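M3DLH protein (Halieaceae bacterium, PDB 7JKA) probably hydrolyses dienelactones or related esters, and perhaps phosphotriesters, as an alpha/beta-hydrolase of the dienelactone hydrolase family. Local coordinates at residues Ile129-Gly134 and Ser214-Ala219; Arg59-Arg64 and Leu233-Ser238; Glu50-Asn55 and Glu88-Arg93. One frame throughout, in Å; residues are numbered along the deposited sequence. Where two conformers were deposited one is given.

Contact 1: residues Ile129-Gly134 and Ser214-Ala219; sequences IGFCFG and SFTDPA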
# COMPACT_ATOMS: atom_id res chain seq x y z
N ILE A 129 3.29 -0.03 1.50
CA ILE A 129 2.91 -0.66 0.25
C ILE A 129 1.39 -0.72 0.19
O ILE A 129 0.68 -0.59 1.20
CB ILE A 129 3.51 -2.07 0.08
CG1 ILE A 129 2.85 -3.11 1.01
CG2 ILE A 129 5.02 -2.02 0.26
CD1 ILE A 129 3.32 -4.57 0.66
N GLY A 130 0.88 -0.93 -1.02
CA GLY A 130 -0.55 -1.04 -1.17
C GLY A 130 -0.91 -1.70 -2.48
O GLY A 130 -0.16 -1.64 -3.46
N PHE A 131 -2.08 -2.33 -2.48
CA PHE A 131 -2.59 -3.11 -3.59
C PHE A 131 -3.85 -2.41 -4.07
O PHE A 131 -4.73 -2.12 -3.27
CB PHE A 131 -2.87 -4.54 -3.12
CG PHE A 131 -1.66 -5.22 -2.61
CD1 PHE A 131 -1.24 -5.03 -1.30
CD2 PHE A 131 -0.86 -5.95 -3.48
CE1 PHE A 131 -0.06 -5.63 -0.84
CE2 PHE A 131 0.32 -6.55 -3.05
CZ PHE A 131 0.73 -6.37 -1.72
N CYS A 132 -3.94 -2.14 -5.37
CA CYS A 132 -5.10 -1.44 -5.97
C CYS A 132 -5.34 -0.14 -5.21
O CYS A 132 -4.40 0.66 -5.07
CB CYS A 132 -6.30 -2.33 -5.98
SG CYS A 132 -5.98 -3.67 -6.89
N PHE A 133 -6.55 0.09 -4.72
CA PHE A 133 -6.84 1.32 -4.00
C PHE A 133 -5.91 1.50 -2.80
O PHE A 133 -5.59 2.64 -2.45
CB PHE A 133 -8.30 1.33 -3.54
CG PHE A 133 -8.70 2.59 -2.82
CD1 PHE A 133 -8.99 3.75 -3.52
CD2 PHE A 133 -8.81 2.60 -1.44
CE1 PHE A 133 -9.37 4.93 -2.84
CE2 PHE A 133 -9.20 3.75 -0.76
CZ PHE A 133 -9.47 4.91 -1.46
N GLY A 134 -5.45 0.40 -2.19
CA GLY A 134 -4.43 0.51 -1.15
C GLY A 134 -3.13 1.13 -1.62
O GLY A 134 -2.45 1.84 -0.86
N SER A 214 -5.14 -6.41 -10.40
CA SER A 214 -5.20 -7.43 -9.35
C SER A 214 -4.25 -8.59 -9.62
O SER A 214 -4.53 -9.73 -9.22
CB SER A 214 -6.63 -7.92 -9.16
OG SER A 214 -7.44 -6.83 -8.76
N PHE A 215 -3.11 -8.31 -10.25
CA PHE A 215 -2.24 -9.40 -10.66
C PHE A 215 -1.59 -10.12 -9.48
O PHE A 215 -1.06 -11.21 -9.67
CB PHE A 215 -1.18 -8.90 -11.65
CG PHE A 215 -0.28 -7.83 -11.12
CD1 PHE A 215 0.73 -8.13 -10.19
CD2 PHE A 215 -0.35 -6.56 -11.64
CE1 PHE A 215 1.60 -7.11 -9.77
CE2 PHE A 215 0.49 -5.53 -11.21
CZ PHE A 215 1.48 -5.80 -10.27
N THR A 216 -1.64 -9.56 -8.27
CA THR A 216 -1.06 -10.24 -7.11
C THR A 216 -2.04 -11.17 -6.41
O THR A 216 -1.64 -11.87 -5.46
CB THR A 216 -0.56 -9.24 -6.07
OG1 THR A 216 -1.68 -8.48 -5.59
CG2 THR A 216 0.48 -8.30 -6.65
N ASP A 217 -3.30 -11.24 -6.83
CA ASP A 217 -4.30 -11.97 -6.07
C ASP A 217 -4.71 -13.24 -6.81
O ASP A 217 -5.39 -13.15 -7.85
CB ASP A 217 -5.53 -11.10 -5.81
CG ASP A 217 -6.51 -11.75 -4.84
OD1 ASP A 217 -6.16 -12.78 -4.22
OD2 ASP A 217 -7.65 -11.24 -4.71
N PRO A 218 -4.35 -14.43 -6.30
CA PRO A 218 -4.82 -15.68 -6.92
C PRO A 218 -6.34 -15.77 -7.01
O PRO A 218 -6.87 -16.50 -7.85
CB PRO A 218 -4.26 -16.76 -5.98
CG PRO A 218 -3.06 -16.15 -5.36
CD PRO A 218 -3.40 -14.68 -5.20
N ALA A 219 -7.04 -15.01 -6.16
CA ALA A 219 -8.50 -15.00 -6.14
C ALA A 219 -9.09 -13.96 -7.09
O ALA A 219 -10.31 -13.77 -7.09
CB ALA A 219 -9.00 -14.74 -4.71

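Contact 2: residues Arg59-Arg64 and Leu233-Ser238; sequences RERARR and LTEARS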
# COMPACT_ATOMS: atom_id res chain seq x y z
N ARG A 59 -3.45 -9.71 4.76
CA ARG A 59 -2.83 -10.40 5.88
C ARG A 59 -1.67 -11.27 5.42
O ARG A 59 -0.62 -11.33 6.08
CB ARG A 59 -3.86 -11.25 6.62
CG ARG A 59 -5.02 -10.47 7.26
CD ARG A 59 -5.96 -11.45 7.97
NE ARG A 59 -7.02 -10.73 8.65
CZ ARG A 59 -8.26 -10.61 8.20
NH1 ARG A 59 -8.64 -11.20 7.07
NH2 ARG A 59 -9.14 -9.90 8.90
N GLU A 60 -1.86 -11.98 4.31
CA GLU A 60 -0.80 -12.84 3.80
C GLU A 60 0.41 -12.02 3.36
O GLU A 60 1.55 -12.43 3.58
CB GLU A 60 -1.34 -13.70 2.65
CG GLU A 60 -0.28 -14.47 1.90
CD GLU A 60 0.43 -15.53 2.72
OE1 GLU A 60 -0.03 -15.84 3.84
OE2 GLU A 60 1.45 -16.06 2.21
N ARG A 61 0.19 -10.84 2.78
CA ARG A 61 1.35 -10.03 2.40
C ARG A 61 2.08 -9.51 3.63
O ARG A 61 3.32 -9.46 3.66
CB ARG A 61 0.92 -8.89 1.48
CG ARG A 61 0.17 -9.36 0.24
CD ARG A 61 1.02 -10.36 -0.51
NE ARG A 61 0.46 -10.92 -1.76
CZ ARG A 61 -0.52 -11.82 -1.82
NH1 ARG A 61 -1.14 -12.22 -0.71
NH2 ARG A 61 -0.89 -12.33 -2.99
N ALA A 62 1.35 -9.14 4.68
CA ALA A 62 2.00 -8.73 5.93
C ALA A 62 2.78 -9.91 6.51
O ALA A 62 3.90 -9.74 7.00
CB ALA A 62 0.96 -8.23 6.93
N ARG A 63 2.20 -11.10 6.46
CA ARG A 63 2.92 -12.28 6.92
C ARG A 63 4.21 -12.47 6.14
O ARG A 63 5.27 -12.73 6.73
CB ARG A 63 2.04 -13.51 6.81
CG ARG A 63 2.54 -14.72 7.56
CD ARG A 63 1.78 -15.97 7.13
NE ARG A 63 2.11 -16.26 5.73
CZ ARG A 63 3.24 -16.82 5.33
NH1 ARG A 63 4.16 -17.19 6.21
NH2 ARG A 63 3.45 -17.03 4.03
N ARG A 64 4.16 -12.34 4.81
CA ARG A 64 5.36 -12.52 4.00
C ARG A 64 6.42 -11.48 4.35
O ARG A 64 7.61 -11.80 4.40
CB ARG A 64 4.99 -12.45 2.52
CG ARG A 64 4.07 -13.59 2.07
CD ARG A 64 3.71 -13.45 0.58
NE ARG A 64 2.72 -14.45 0.21
CZ ARG A 64 2.16 -14.55 -0.99
NH1 ARG A 64 2.48 -13.69 -1.95
NH2 ARG A 64 1.26 -15.49 -1.22
N LEU A 233 3.84 -14.72 -12.48
CA LEU A 233 5.18 -14.25 -12.84
C LEU A 233 5.36 -12.79 -12.42
O LEU A 233 6.37 -12.42 -11.81
CB LEU A 233 5.40 -14.42 -14.34
CG LEU A 233 6.83 -14.40 -14.87
CD1 LEU A 233 7.74 -15.25 -14.00
CD2 LEU A 233 6.86 -14.89 -16.32
N THR A 234 4.38 -11.95 -12.75
CA THR A 234 4.44 -10.54 -12.36
C THR A 234 4.35 -10.39 -10.85
O THR A 234 5.00 -9.50 -10.28
CB THR A 234 3.32 -9.76 -13.04
OG1 THR A 234 3.47 -9.85 -14.47
CG2 THR A 234 3.36 -8.30 -12.62
N GLU A 235 3.55 -11.23 -10.19
CA GLU A 235 3.53 -11.19 -8.72
C GLU A 235 4.93 -11.40 -8.16
O GLU A 235 5.39 -10.63 -7.31
CB GLU A 235 2.57 -12.25 -8.16
CG GLU A 235 2.57 -12.16 -6.62
CD GLU A 235 1.81 -13.29 -5.95
OE1 GLU A 235 1.73 -14.39 -6.53
OE2 GLU A 235 1.30 -13.06 -4.82
N ALA A 236 5.65 -12.39 -8.67
CA ALA A 236 6.99 -12.67 -8.16
C ALA A 236 7.97 -11.57 -8.52
O ALA A 236 8.77 -11.13 -7.67
CB ALA A 236 7.46 -14.02 -8.70
N ARG A 237 7.94 -11.12 -9.77
CA ARG A 237 8.88 -10.08 -10.19
C ARG A 237 8.69 -8.79 -9.40
O ARG A 237 9.67 -8.15 -8.98
CB ARG A 237 8.72 -9.79 -11.68
CG ARG A 237 9.21 -10.91 -12.59
CD ARG A 237 8.63 -10.71 -13.97
NE ARG A 237 9.25 -11.62 -14.90
CZ ARG A 237 8.90 -11.70 -16.18
NH1 ARG A 237 7.95 -10.92 -16.67
NH2 ARG A 237 9.53 -12.55 -16.98
N SER A 238 7.44 -8.35 -9.25
CA SER A 238 7.18 -7.12 -8.53
C SER A 238 7.51 -7.25 -7.04
O SER A 238 8.01 -6.30 -6.44
CB SER A 238 5.72 -6.69 -8.72
OG SER A 238 4.80 -7.66 -8.26
O HOH W 1 2.30 -10.25 -3.76
O HOH W 2 0.38 -15.62 -3.88

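Contact 3: residues Glu50-Asn55 and Glu88-Arg93; sequences EAFGLN and EQLRPR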
# COMPACT_ATOMS: atom_id res chain seq x y z
N GLU A 50 -6.47 -3.91 -0.88
CA GLU A 50 -7.44 -3.52 -1.90
C GLU A 50 -8.66 -2.85 -1.25
O GLU A 50 -8.83 -2.94 -0.03
CB GLU A 50 -7.87 -4.73 -2.72
CG GLU A 50 -6.75 -5.26 -3.63
CD GLU A 50 -7.30 -6.19 -4.70
OE1 GLU A 50 -8.06 -7.11 -4.35
OE2 GLU A 50 -6.99 -6.00 -5.89
N ALA A 51 -9.49 -2.16 -2.04
CA ALA A 51 -10.58 -1.35 -1.47
C ALA A 51 -11.64 -2.19 -0.79
O ALA A 51 -12.46 -1.63 -0.06
CB ALA A 51 -11.23 -0.46 -2.53
N PHE A 52 -11.66 -3.52 -1.00
CA PHE A 52 -12.51 -4.37 -0.19
C PHE A 52 -12.29 -4.13 1.30
O PHE A 52 -13.22 -4.25 2.09
CB PHE A 52 -12.25 -5.84 -0.49
CG PHE A 52 -12.38 -6.20 -1.93
CD1 PHE A 52 -13.62 -6.19 -2.54
CD2 PHE A 52 -11.27 -6.56 -2.67
CE1 PHE A 52 -13.76 -6.52 -3.88
CE2 PHE A 52 -11.39 -6.89 -4.01
CZ PHE A 52 -12.63 -6.87 -4.61
N GLY A 53 -11.06 -3.82 1.69
CA GLY A 53 -10.67 -3.66 3.08
C GLY A 53 -9.67 -4.72 3.51
O GLY A 53 -9.17 -5.51 2.71
N LEU A 54 -9.39 -4.73 4.81
CA LEU A 54 -8.40 -5.65 5.36
C LEU A 54 -8.89 -7.08 5.19
O LEU A 54 -9.78 -7.53 5.92
CB LEU A 54 -8.13 -5.30 6.82
CG LEU A 54 -7.17 -6.22 7.57
CD1 LEU A 54 -5.98 -6.53 6.68
CD2 LEU A 54 -6.73 -5.55 8.86
N ASN A 55 -8.32 -7.80 4.23
CA ASN A 55 -8.77 -9.15 3.91
C ASN A 55 -7.60 -10.13 3.98
O ASN A 55 -6.47 -9.74 4.31
CB ASN A 55 -9.43 -9.16 2.53
CG ASN A 55 -8.54 -8.59 1.43
OD1 ASN A 55 -7.33 -8.38 1.62
ND2 ASN A 55 -9.14 -8.35 0.26
N GLU A 88 -21.26 -3.12 -5.40
CA GLU A 88 -21.92 -1.82 -5.53
C GLU A 88 -21.45 -0.82 -4.47
O GLU A 88 -21.62 0.38 -4.66
CB GLU A 88 -23.44 -1.97 -5.44
CG GLU A 88 -24.07 -2.78 -6.57
CD GLU A 88 -23.97 -2.09 -7.92
OE1 GLU A 88 -23.96 -0.84 -7.97
OE2 GLU A 88 -23.91 -2.81 -8.95
N GLN A 89 -20.90 -1.30 -3.36
CA GLN A 89 -20.44 -0.39 -2.31
C GLN A 89 -19.00 0.06 -2.51
O GLN A 89 -18.56 0.98 -1.83
CB GLN A 89 -20.58 -1.06 -0.94
CG GLN A 89 -22.03 -1.27 -0.51
CD GLN A 89 -22.14 -2.13 0.74
OE1 GLN A 89 -21.18 -2.28 1.50
NE2 GLN A 89 -23.33 -2.70 0.96
N LEU A 90 -18.25 -0.56 -3.43
CA LEU A 90 -16.83 -0.24 -3.56
C LEU A 90 -16.62 1.17 -4.06
O LEU A 90 -15.92 1.98 -3.43
CB LEU A 90 -16.15 -1.24 -4.50
CG LEU A 90 -15.70 -2.58 -3.96
CD1 LEU A 90 -15.08 -3.39 -5.09
CD2 LEU A 90 -14.70 -2.38 -2.84
N ARG A 91 -17.21 1.48 -5.23
CA ARG A 91 -17.02 2.79 -5.85
C ARG A 91 -17.51 3.94 -4.97
O ARG A 91 -16.78 4.93 -4.84
CB ARG A 91 -17.68 2.79 -7.23
CG ARG A 91 -17.72 4.14 -7.91
CD ARG A 91 -18.69 4.16 -9.09
NE ARG A 91 -20.04 3.75 -8.72
CZ ARG A 91 -20.88 4.48 -7.99
NH1 ARG A 91 -22.09 4.01 -7.70
NH2 ARG A 91 -20.52 5.67 -7.54
N PRO A 92 -18.69 3.88 -4.34
CA PRO A 92 -19.06 4.98 -3.44
C PRO A 92 -18.05 5.24 -2.34
O PRO A 92 -17.78 6.40 -2.00
CB PRO A 92 -20.42 4.53 -2.88
CG PRO A 92 -20.99 3.71 -4.00
CD PRO A 92 -19.82 2.97 -4.58
N ARG A 93 -17.47 4.18 -1.76
CA ARG A 93 -16.47 4.36 -0.72
C ARG A 93 -15.21 5.00 -1.29
O ARG A 93 -14.71 5.98 -0.73
CB ARG A 93 -16.14 3.01 -0.07
CG ARG A 93 -15.00 3.04 0.95
CD ARG A 93 -15.36 3.89 2.16
NE ARG A 93 -14.29 3.88 3.18
CZ ARG A 93 -14.08 4.89 4.03
NH1 ARG A 93 -13.10 4.81 4.93
NH2 ARG A 93 -14.83 5.97 3.98

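Contact 1: residues Ile129-Gly134 and Ser214-Ala219
F131 and T216 show how a buried hydroxyl can be pressed against an aromatic ring while its hydrogen bonds are made elsewhere. The two side chains cross at about a right angle, and the hydroxyl meets one flank of the ring obliquely, T216 OG1 lying 3.4 Å from F131 CD2. The methyl follows, with T216 CG2 4.0 Å from F131 CE2. T216 OG1 sits between the backbone N and the carbonyl carbon (chi1 63°), and from there it bonds to H155 and H57. The ring itself stacks on F154 and meets H57 edge-to-face. An alanine in place of F131 would probably open a gap beside T216 and leave H57 and F154 without their aromatic neighbour.

Between the two segments the fit is looser one residue on. In one conformer of C132, SG is 4.0 Å from S214 OG, and the serine hydroxyl is instead bonded to E50, although C132 is itself buried against E50, H155 and H213. Farther along, D217 forms an Asx turn, A219 N donating to D217 OD1 at 3.1 Å, and P218 and A219 are exposed.

C132 joins strand 126-131 to helix 133-143 with strained backbone angles (phi 54°, psi -126°) between G130 and G134. This G-x-C-x-G turn, with H213 against the cysteine, is consistent with the nucleophile elbow of an alpha/beta-hydrolase.

Contact 2: residues Arg59-Arg64 and Leu233-Ser238
E235 reaches across from one helix to two arginines of another, and a single carboxylate oxygen takes both. Its side chain runs out straight, CG anti to the backbone N (chi1 -179°), which carries E235 OE2 to meet R64 NH1 at 3.2 Å and R61 NH2 at 2.9 Å. Both arginines cross the glutamate at about a right angle, yet they use it differently. R64, extended, presents an edge of its guanidinium, and the oxygen lies near that plane on a fairly straight bond (157°), R64 NH1 coming from well above the carboxylate plane (51° out of it). R61, bent at chi2, is met obliquely, and its hydrogen bond is weak despite the short distance.

The guanidinium groups overlap at their rims, R64 NH1 lying 3.4 Å above the R61 plane; the shared carboxylate probably offsets their like charges. Two waters also donate to E235 OE2, one bound to R61 NE and the other to R64 NH2, while Y230 holds E235 OE1. E60 and E235 together help fix the rotation of the R64 guanidinium: R64 NE donates to E60 OE2 at 2.9 Å.

The network spans helices 56-67 and 232-250; in segments 59-64 and 233-238 the closest CA atoms, R61 CA and E235 CA, are 11.4 Å apart. The first helix packs against strand 27-35 through A62 and R63, the second against strand 203-208 through T234, R237 and S238.

Contact 3: residues Glu50-Asn55 and Glu88-Arg93
Apolar packing of a loop on a helix is the character of this contact: A51 and F52, in the loop that follows strand 42-48, receive L90 of helix 90-98. The leucine does the work with its two branches. One methyl, L90 CD2, lies over the loop backbone, 3.6 Å from A51 O and 4.0 Å from A51 CB. The other branch turns to the phenylalanine, where L90 CD1 approaches F52 CE1 at 3.6 Å. The side chains cross obliquely.

F52 comes to this position by a detour. Its CB points away from the helix, but with CG anti to the carbonyl carbon (chi1 -55°) the ring swings back until one flank touches the leucine. A tight turn sets up both loop residues, closed by a hydrogen bond from G53 N to E50 O at 3.0 Å. The backbone of G53 (phi 115°, psi -172°) is one that a side chain would jam against the preceding carbonyl. N55 then caps the start of helix 56-67 through A58 N.

Polar links accompany the apolar ones. H78 is hydrogen-bonded to A51 O and also to R93 NE, so the imidazole bridges the loop and the helix, while R93 NH1 holds the carbonyl of L77.

The chemistry implies a division of labour: L90 supplies shape without direction, whereas H78 gives A51 O a directional partner beside the leucine methyl. A51 lies close to the C132 turn and, by analogy with dienelactone hydrolases, its backbone N may contribute to the oxyanion hole, so this packing probably borders the active site.

In the fold
From the N terminus, the chain passes three strands before loop 50-55, where contact 3 opens. Contact 2 opens next, at 59-64, before contact 3 closes at 88-93, so these two loops cross. Contact 1 then spans 129-134 to 214-219, wholly within the long loop that contact 2 closes at 233-238, and in series after contact 3. Contact 3 ties helix 90-98 to the loop after strand 42-48, contact 2 joins helices 56-67 and 232-250, and contact 1 sets the end of strand 126-131 against the loop before the last helix. Contacts 1 and 2 adjoin where T216 O accepts a weak bond from R61, contacts 1 and 3 where S214 probably hydrogen-bonds E50.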